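Side-chain contacts in ribosomal RNA processing protein 6 (Trypanosoma brucei brucei, PDB 4NLC), which probably degrades and trims RNA from the 3' end as an exosome-associated 3'-5' exoribonuclease, represented here by its own catalytic domain: residues A[251-254]-A[255-259]; A[354-357]-A[358-362]; A[24-27]-A[28-32]. The protein carries 1 engineered substitution. All coordinates share one frame; numbering follows the deposited sequence.

Interaction 1 of 3, residues A[251-254]-A[255-259]; sequences LHVF and QESRL
Glu256 lies one helical turn after His252, and its chain can be followed atom by atom against that residue. Glu256 CB sits 3.6 Å from the carbonyl oxygen, His252 O. Glu256 CG, placed beside the backbone N by the first torsion, comes over one face of the imidazole, 3.9 Å from the centroid of the His252 ring and 25° off the normal; this is a CH-pi contact, offset toward the NE2 rim of the ring. A bend at chi2 then keeps Glu256 CD within 4.0 Å of His252 NE2, with the carboxylate plane turned only 20° from that of the ring. At the tip, 4.1 Å from His252 NE2, Glu256 OE2 is near the imidazole without a close polar contact. The pair belongs to helix 249-261, which packs beside an exonuclease domain of the RNase H clan: Val253 rests on Ala175 and Asn178 of helix 172-178 and on Leu237 of helix 226-238, and the Phe254 ring meets Phe170 edge-to-face.

One residue further along, Ser257 makes the next i to i+4 contact, with Val253. Ser257 OG lies beside the backbone N and returns to Val253 O at 2.7 Å, from above the carbonyl plane, 39° out of it. Ser257 N bonds the same oxygen, Val253 O, at 2.9 Å from the opposite face, so two donors grip one carbonyl within the helix. The hydroxyl is buried and also hydrogen-bonds Asp171 N. The Gln255 chain runs extended back along the preceding turn, its OE1 3.5 Å from His252 CA.

Interaction 2 of 3, residues A[354-357]-A[358-362]; sequences LLQI and VKDAI
Leu355 is overlapped by the far end of the Lys359 chain, which crosses it obliquely: Lys359 CE lies 3.6 Å from Leu355 CG, and Lys359 NZ comes within 3.5 Å of Leu355 CD2. The lysine chain starts beside its backbone N and then runs fully extended, which brings its methylenes over the carbonyl of Leu355, with Lys359 CG 3.3 Å from Leu355 O. The contact lies on helix 351-359 and the residues just after it, in the helical HRDC domain. Leu354 packs on Ile298 and Trp301 of helix 289-309, while Leu355 touches Val336 of helix 333-339.

On the exposed side, Gln356 bends at chi2, and its amide serves two neighbours. Gln356 NE2 donates to Asp360 OD1 at 2.8 Å, with an N-H...O angle of 146°. The acceptor is in the amide plane, but the nitrogen meets the carboxylate from above, 39° out of its plane, and the two planes are 43° apart. The other end, Gln356 OE1, accepts from a water at 2.9 Å, and that water in turn accepts a weak bond from Lys359 NZ.

Interaction 3 of 3, residues A[24-27]-A[28-32]; sequences YYDE and KGVRH
Asp26 and His32 meet through a straight bond: His32 NE2 donates to Asp26 OD2 at 2.7 Å with an N-H...O angle of 170°. The carboxylate oxygen lies in the imidazole plane, yet the nitrogen approaches from above the carboxylate plane, 62° out of it. The other oxygen, Asp26 OD1, accepts two backbone donors from opposite faces, Lys28 N at 3.0 Å and Val30 N at 2.9 Å. Three N-H groups therefore fix the carboxylate, which would probably favour its charged form. Asp26 chi1 of 55° sets CG between the backbone N and the carbonyl carbon, directing OD1 to the turn and OD2 to His32 on the returning strand.

Tyr24 adds a contact to the base of the His32 side chain. His32 CB sits over one face of the phenol ring, 3.8 Å from the centroid of Tyr24, whereas the two rings are nearly parallel but slid apart and barely overlap. On the other face of the hairpin, which carries Tyr25 and Arg31, Arg31 CB makes a CH-pi contact 4.0 Å from the Tyr25 centroid, and the extended arginine chain continues past the hydroxyl, with Arg31 CD 3.6 Å from Tyr25 OH.

Further out, Tyr25 stacks on Tyr133, the Tyr24 ring meets Phe41, and Glu27 at the turn forms a salt bridge with Arg44. The backbone supplies the frame: Tyr24 and His32 are an antiparallel hydrogen-bonded pair, Tyr25 and Arg31 a non-hydrogen-bonded one, and Gly29 N bonds Asp26 O at 3.2 Å. With Gly29 at positive phi, these features describe a two-stranded beta hairpin, strands 23-25 and 31-33, closed by a type I turn from Asp26 to Gly29.

How the interactions relate
Along the chain the order is interaction 3, interaction 1, interaction 2, in series, and none touches another. Interactions 1 and 3 have centres about 26 Å apart and nearest atoms about 15 Å apart. Interaction 1 lies on helix 249-261, packed against helices 172-178 and 226-238; interaction 3 is a separate two-stranded hairpin, which forms its own sheet apart from the six-stranded mixed one. Interaction 2 is remote: its centre is about 53 Å from that of interaction 1, on the opposite side of the chain's centre, and about 50 Å from that of interaction 3. It sits in the C-terminal HRDC region, so the three contacts sample both the exonuclease part and the helical region that follows.

Interaction 1 of 3, residues A[251-254]-A[255-259]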
loop_
_atom_site.group_PDB
_atom_site.type_symbol
_atom_site.label_atom_id
_atom_site.label_comp_id
_atom_site.label_asym_id
_atom_site.label_seq_id
_atom_site.Cartn_x
_atom_site.Cartn_y
_atom_site.Cartn_z
ATOM N N LEU A 251 -15.465 -3.480 21.486
ATOM C CA LEU A 251 -16.298 -4.026 20.397
ATOM C C LEU A 251 -16.499 -2.992 19.288
ATOM O O LEU A 251 -16.515 -3.370 18.119
ATOM C CB LEU A 251 -17.668 -4.497 20.905
ATOM C CG LEU A 251 -17.799 -5.958 21.263
ATOM C CD1 LEU A 251 -19.098 -6.203 22.040
ATOM C CD2 LEU A 251 -17.777 -6.844 20.008
ATOM N N HIS A 252 -16.625 -1.693 19.651
ATOM C CA HIS A 252 -16.770 -0.600 18.672
ATOM C C HIS A 252 -15.524 -0.526 17.759
ATOM O O HIS A 252 -15.649 -0.404 16.545
ATOM C CB HIS A 252 -17.038 0.749 19.359
ATOM C CG HIS A 252 -17.119 1.898 18.404
ATOM N ND1 HIS A 252 -18.218 2.089 17.595
ATOM C CD2 HIS A 252 -16.215 2.875 18.150
ATOM C CE1 HIS A 252 -17.954 3.162 16.871
ATOM N NE2 HIS A 252 -16.757 3.664 17.162
ATOM N N VAL A 253 -14.338 -0.682 18.340
ATOM C CA VAL A 253 -13.082 -0.615 17.596
ATOM C C VAL A 253 -12.938 -1.833 16.663
ATOM O O VAL A 253 -12.579 -1.666 15.500
ATOM C CB VAL A 253 -11.878 -0.370 18.529
ATOM C CG1 VAL A 253 -10.576 -0.415 17.750
ATOM C CG2 VAL A 253 -12.023 0.991 19.221
ATOM N N PHE A 254 -13.313 -3.029 17.136
ATOM C CA PHE A 254 -13.348 -4.232 16.308
ATOM C C PHE A 254 -14.337 -4.026 15.159
ATOM O O PHE A 254 -14.063 -4.471 14.058
ATOM C CB PHE A 254 -13.774 -5.446 17.138
ATOM C CG PHE A 254 -12.615 -6.218 17.721
ATOM C CD1 PHE A 254 -11.836 -7.053 16.916
ATOM C CD2 PHE A 254 -12.320 -6.141 19.074
ATOM C CE1 PHE A 254 -10.768 -7.782 17.457
ATOM C CE2 PHE A 254 -11.236 -6.858 19.612
ATOM C CZ PHE A 254 -10.481 -7.683 18.804
ATOM N N GLN A 255 -15.456 -3.305 15.415
ATOM C CA GLN A 255 -16.498 -3.016 14.411
ATOM C C GLN A 255 -16.020 -2.055 13.348
ATOM O O GLN A 255 -16.229 -2.299 12.161
ATOM C CB GLN A 255 -17.814 -2.543 15.069
ATOM C CG GLN A 255 -18.559 -3.724 15.710
ATOM C CD GLN A 255 -19.575 -3.375 16.776
ATOM O OE1 GLN A 255 -19.590 -2.284 17.359
ATOM N NE2 GLN A 255 -20.411 -4.340 17.101
ATOM N N GLU A 256 -15.344 -0.979 13.773
ATOM C CA GLU A 256 -14.763 0.013 12.875
ATOM C C GLU A 256 -13.661 -0.604 12.010
ATOM O O GLU A 256 -13.623 -0.320 10.817
ATOM C CB GLU A 256 -14.284 1.239 13.667
ATOM C CG GLU A 256 -15.441 2.006 14.288
ATOM C CD GLU A 256 -16.226 2.876 13.326
ATOM O OE1 GLU A 256 -17.215 2.379 12.740
ATOM O OE2 GLU A 256 -15.861 4.063 13.172
ATOM N N SER A 257 -12.784 -1.457 12.610
ATOM C CA SER A 257 -11.707 -2.190 11.922
ATOM C C SER A 257 -12.286 -3.157 10.861
ATOM O O SER A 257 -11.726 -3.260 9.779
ATOM C CB SER A 257 -10.856 -2.970 12.920
ATOM O OG SER A 257 -10.386 -2.140 13.972
ATOM N N ARG A 258 -13.433 -3.807 11.153
ATOM C CA ARG A 258 -14.140 -4.709 10.231
ATOM C C ARG A 258 -14.632 -3.918 9.001
ATOM O O ARG A 258 -14.459 -4.369 7.878
ATOM C CB ARG A 258 -15.306 -5.405 10.958
ATOM C CG ARG A 258 -16.308 -6.132 10.054
ATOM C CD ARG A 258 -17.055 -7.228 10.792
ATOM N NE ARG A 258 -18.000 -6.690 11.767
ATOM C CZ ARG A 258 -18.115 -7.115 13.019
ATOM N NH1 ARG A 258 -17.374 -8.128 13.457
ATOM N NH2 ARG A 258 -18.991 -6.549 13.838
ATOM N N LEU A 259 -15.193 -2.723 9.218
ATOM C CA LEU A 259 -15.623 -1.824 8.155
ATOM C C LEU A 259 -14.458 -1.457 7.243
ATOM O O LEU A 259 -14.638 -1.399 6.024
ATOM C CB LEU A 259 -16.302 -0.571 8.736
ATOM C CG LEU A 259 -17.657 -0.839 9.431
ATOM C CD1 LEU A 259 -18.173 0.387 10.120
ATOM C CD2 LEU A 259 -18.694 -1.325 8.455
#

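Interaction 2 of 3, residues A[354-357]-A[358-362]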
loop_
_atom_site.group_PDB
_atom_site.type_symbol
_atom_site.label_atom_id
_atom_site.label_comp_id
_atom_site.label_asym_id
_atom_site.label_seq_id
_atom_site.Cartn_x
_atom_site.Cartn_y
_atom_site.Cartn_z
ATOM N N LEU A 354 4.705 14.797 -27.897
ATOM C CA LEU A 354 4.538 15.954 -27.001
ATOM C C LEU A 354 4.582 17.233 -27.825
ATOM O O LEU A 354 3.773 18.140 -27.614
ATOM C CB LEU A 354 5.630 15.995 -25.922
ATOM C CG LEU A 354 5.650 14.875 -24.906
ATOM C CD1 LEU A 354 6.930 14.916 -24.097
ATOM C CD2 LEU A 354 4.488 14.985 -23.967
ATOM N N LEU A 355 5.496 17.276 -28.796
ATOM C CA LEU A 355 5.663 18.372 -29.746
ATOM C C LEU A 355 4.418 18.516 -30.645
ATOM O O LEU A 355 4.025 19.637 -30.953
ATOM C CB LEU A 355 6.933 18.124 -30.579
ATOM C CG LEU A 355 7.354 19.183 -31.587
ATOM C CD1 LEU A 355 7.438 20.552 -30.947
ATOM C CD2 LEU A 355 8.670 18.812 -32.242
ATOM N N GLN A 356 3.772 17.398 -31.016
ATOM C CA GLN A 356 2.558 17.455 -31.842
ATOM C C GLN A 356 1.388 18.073 -31.060
ATOM O O GLN A 356 0.607 18.857 -31.628
ATOM C CB GLN A 356 2.189 16.057 -32.397
ATOM C CG GLN A 356 1.322 16.117 -33.662
ATOM C CD GLN A 356 1.840 17.095 -34.692
ATOM O OE1 GLN A 356 2.971 16.990 -35.206
ATOM N NE2 GLN A 356 1.027 18.088 -34.991
ATOM N N ILE A 357 1.297 17.736 -29.746
ATOM C CA ILE A 357 0.287 18.257 -28.808
ATOM C C ILE A 357 0.338 19.785 -28.807
ATOM O O ILE A 357 -0.697 20.427 -28.947
ATOM C CB ILE A 357 0.439 17.649 -27.373
ATOM C CG1 ILE A 357 -0.061 16.183 -27.338
ATOM C CG2 ILE A 357 -0.282 18.515 -26.305
ATOM C CD1 ILE A 357 0.380 15.336 -26.074
ATOM N N VAL A 358 1.544 20.346 -28.675
ATOM C CA VAL A 358 1.795 21.785 -28.670
ATOM C C VAL A 358 1.457 22.404 -30.028
ATOM O O VAL A 358 0.828 23.463 -30.068
ATOM C CB VAL A 358 3.253 22.112 -28.247
ATOM C CG1 VAL A 358 3.510 23.627 -28.290
ATOM C CG2 VAL A 358 3.560 21.549 -26.861
ATOM N N LYS A 359 1.910 21.765 -31.130
ATOM C CA LYS A 359 1.691 22.234 -32.500
ATOM C C LYS A 359 0.216 22.343 -32.852
ATOM O O LYS A 359 -0.172 23.318 -33.481
ATOM C CB LYS A 359 2.426 21.351 -33.517
ATOM C CG LYS A 359 3.914 21.624 -33.613
ATOM C CD LYS A 359 4.610 20.544 -34.408
ATOM C CE LYS A 359 6.087 20.797 -34.516
ATOM N NZ LYS A 359 6.795 19.634 -35.104
ATOM N N ASP A 360 -0.613 21.385 -32.413
ATOM C CA ASP A 360 -2.061 21.396 -32.687
ATOM C C ASP A 360 -2.824 22.490 -31.919
ATOM O O ASP A 360 -3.976 22.799 -32.259
ATOM C CB ASP A 360 -2.676 20.000 -32.447
ATOM C CG ASP A 360 -2.116 18.883 -33.319
ATOM O OD1 ASP A 360 -1.461 19.189 -34.334
ATOM O OD2 ASP A 360 -2.343 17.706 -32.989
ATOM N N ALA A 361 -2.167 23.113 -30.921
ATOM C CA ALA A 361 -2.766 24.173 -30.111
ATOM C C ALA A 361 -2.283 25.603 -30.422
ATOM O O ALA A 361 -3.004 26.549 -30.099
ATOM C CB ALA A 361 -2.581 23.867 -28.641
ATOM N N ILE A 362 -1.108 25.788 -31.039
ATOM C CA ILE A 362 -0.643 27.160 -31.319
ATOM C C ILE A 362 -1.431 27.778 -32.515
ATOM O O ILE A 362 -2.058 27.052 -33.297
ATOM C CB ILE A 362 0.900 27.335 -31.427
ATOM C CG1 ILE A 362 1.477 26.743 -32.708
ATOM C CG2 ILE A 362 1.620 26.795 -30.177
ATOM C CD1 ILE A 362 2.652 27.577 -33.268
HETATM O O HOH W 1 5.711 16.618 -34.262
#

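Interaction 3 of 3, residues A[24-27]-A[28-32]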
loop_
_atom_site.group_PDB
_atom_site.type_symbol
_atom_site.label_atom_id
_atom_site.label_comp_id
_atom_site.label_asym_id
_atom_site.label_seq_id
_atom_site.Cartn_x
_atom_site.Cartn_y
_atom_site.Cartn_z
ATOM N N TYR A 24 -8.265 -14.446 -6.601
ATOM C CA TYR A 24 -7.925 -14.759 -5.211
ATOM C C TYR A 24 -8.101 -16.246 -4.865
ATOM O O TYR A 24 -8.891 -16.963 -5.491
ATOM C CB TYR A 24 -8.785 -13.882 -4.263
ATOM C CG TYR A 24 -10.259 -14.201 -4.360
ATOM C CD1 TYR A 24 -11.028 -13.725 -5.424
ATOM C CD2 TYR A 24 -10.864 -15.072 -3.459
ATOM C CE1 TYR A 24 -12.356 -14.109 -5.585
ATOM C CE2 TYR A 24 -12.213 -15.394 -3.563
ATOM C CZ TYR A 24 -12.947 -14.937 -4.643
ATOM O OH TYR A 24 -14.260 -15.300 -4.775
ATOM N N TYR A 25 -7.432 -16.659 -3.784
ATOM C CA TYR A 25 -7.472 -18.010 -3.257
ATOM C C TYR A 25 -8.200 -18.106 -1.915
ATOM O O TYR A 25 -8.081 -17.213 -1.063
ATOM C CB TYR A 25 -6.053 -18.561 -3.145
ATOM C CG TYR A 25 -5.420 -18.866 -4.485
ATOM C CD1 TYR A 25 -4.951 -17.842 -5.313
ATOM C CD2 TYR A 25 -5.248 -20.181 -4.911
ATOM C CE1 TYR A 25 -4.346 -18.123 -6.537
ATOM C CE2 TYR A 25 -4.616 -20.473 -6.118
ATOM C CZ TYR A 25 -4.171 -19.441 -6.929
ATOM O OH TYR A 25 -3.559 -19.741 -8.121
ATOM N N ASP A 26 -8.911 -19.208 -1.706
ATOM C CA ASP A 26 -9.593 -19.419 -0.428
ATOM C C ASP A 26 -8.633 -20.130 0.543
ATOM O O ASP A 26 -7.438 -20.245 0.234
ATOM C CB ASP A 26 -10.930 -20.171 -0.612
ATOM C CG ASP A 26 -10.832 -21.503 -1.357
ATOM O OD1 ASP A 26 -9.738 -22.124 -1.335
ATOM O OD2 ASP A 26 -11.830 -21.891 -2.009
ATOM N N GLU A 27 -9.154 -20.614 1.695
ATOM C CA GLU A 27 -8.378 -21.310 2.728
ATOM C C GLU A 27 -7.982 -22.726 2.326
ATOM O O GLU A 27 -7.134 -23.327 2.985
ATOM C CB GLU A 27 -9.076 -21.291 4.104
ATOM C CG GLU A 27 -10.500 -21.802 4.117
ATOM C CD GLU A 27 -11.514 -20.706 3.890
ATOM O OE1 GLU A 27 -12.058 -20.197 4.893
ATOM O OE2 GLU A 27 -11.726 -20.316 2.720
ATOM N N LYS A 28 -8.577 -23.250 1.238
ATOM C CA LYS A 28 -8.264 -24.576 0.697
ATOM C C LYS A 28 -7.228 -24.443 -0.427
ATOM O O LYS A 28 -6.880 -25.426 -1.057
ATOM C CB LYS A 28 -9.542 -25.247 0.149
ATOM C CG LYS A 28 -10.458 -25.821 1.219
ATOM C CD LYS A 28 -11.546 -26.659 0.616
ATOM C CE LYS A 28 -12.519 -27.127 1.671
ATOM N NZ LYS A 28 -13.505 -28.110 1.131
ATOM N N GLY A 29 -6.788 -23.224 -0.707
ATOM C CA GLY A 29 -5.846 -22.962 -1.791
ATOM C C GLY A 29 -6.470 -23.120 -3.165
ATOM O O GLY A 29 -5.778 -23.474 -4.113
ATOM N N VAL A 30 -7.785 -22.883 -3.281
ATOM C CA VAL A 30 -8.519 -22.946 -4.556
ATOM C C VAL A 30 -8.582 -21.524 -5.183
ATOM O O VAL A 30 -8.939 -20.562 -4.502
ATOM C CB VAL A 30 -9.924 -23.585 -4.378
ATOM C CG1 VAL A 30 -10.788 -23.425 -5.628
ATOM C CG2 VAL A 30 -9.811 -25.060 -3.982
ATOM N N ARG A 31 -8.230 -21.412 -6.467
ATOM C CA ARG A 31 -8.229 -20.165 -7.234
ATOM C C ARG A 31 -9.649 -19.744 -7.630
ATOM O O ARG A 31 -10.416 -20.562 -8.146
ATOM C CB ARG A 31 -7.367 -20.342 -8.505
ATOM C CG ARG A 31 -7.104 -19.063 -9.303
ATOM C CD ARG A 31 -6.255 -19.362 -10.521
ATOM N NE ARG A 31 -5.943 -18.152 -11.282
ATOM C CZ ARG A 31 -6.654 -17.702 -12.314
ATOM N NH1 ARG A 31 -7.742 -18.350 -12.712
ATOM N NH2 ARG A 31 -6.292 -16.593 -12.944
ATOM N N HIS A 32 -9.972 -18.456 -7.440
ATOM C CA HIS A 32 -11.254 -17.886 -7.863
ATOM C C HIS A 32 -11.035 -16.591 -8.624
ATOM O O HIS A 32 -10.043 -15.889 -8.406
ATOM C CB HIS A 32 -12.218 -17.640 -6.671
ATOM C CG HIS A 32 -12.428 -18.828 -5.778
ATOM N ND1 HIS A 32 -13.464 -19.703 -5.989
ATOM C CD2 HIS A 32 -11.711 -19.243 -4.704
ATOM C CE1 HIS A 32 -13.354 -20.623 -5.040
ATOM N NE2 HIS A 32 -12.313 -20.385 -4.244
#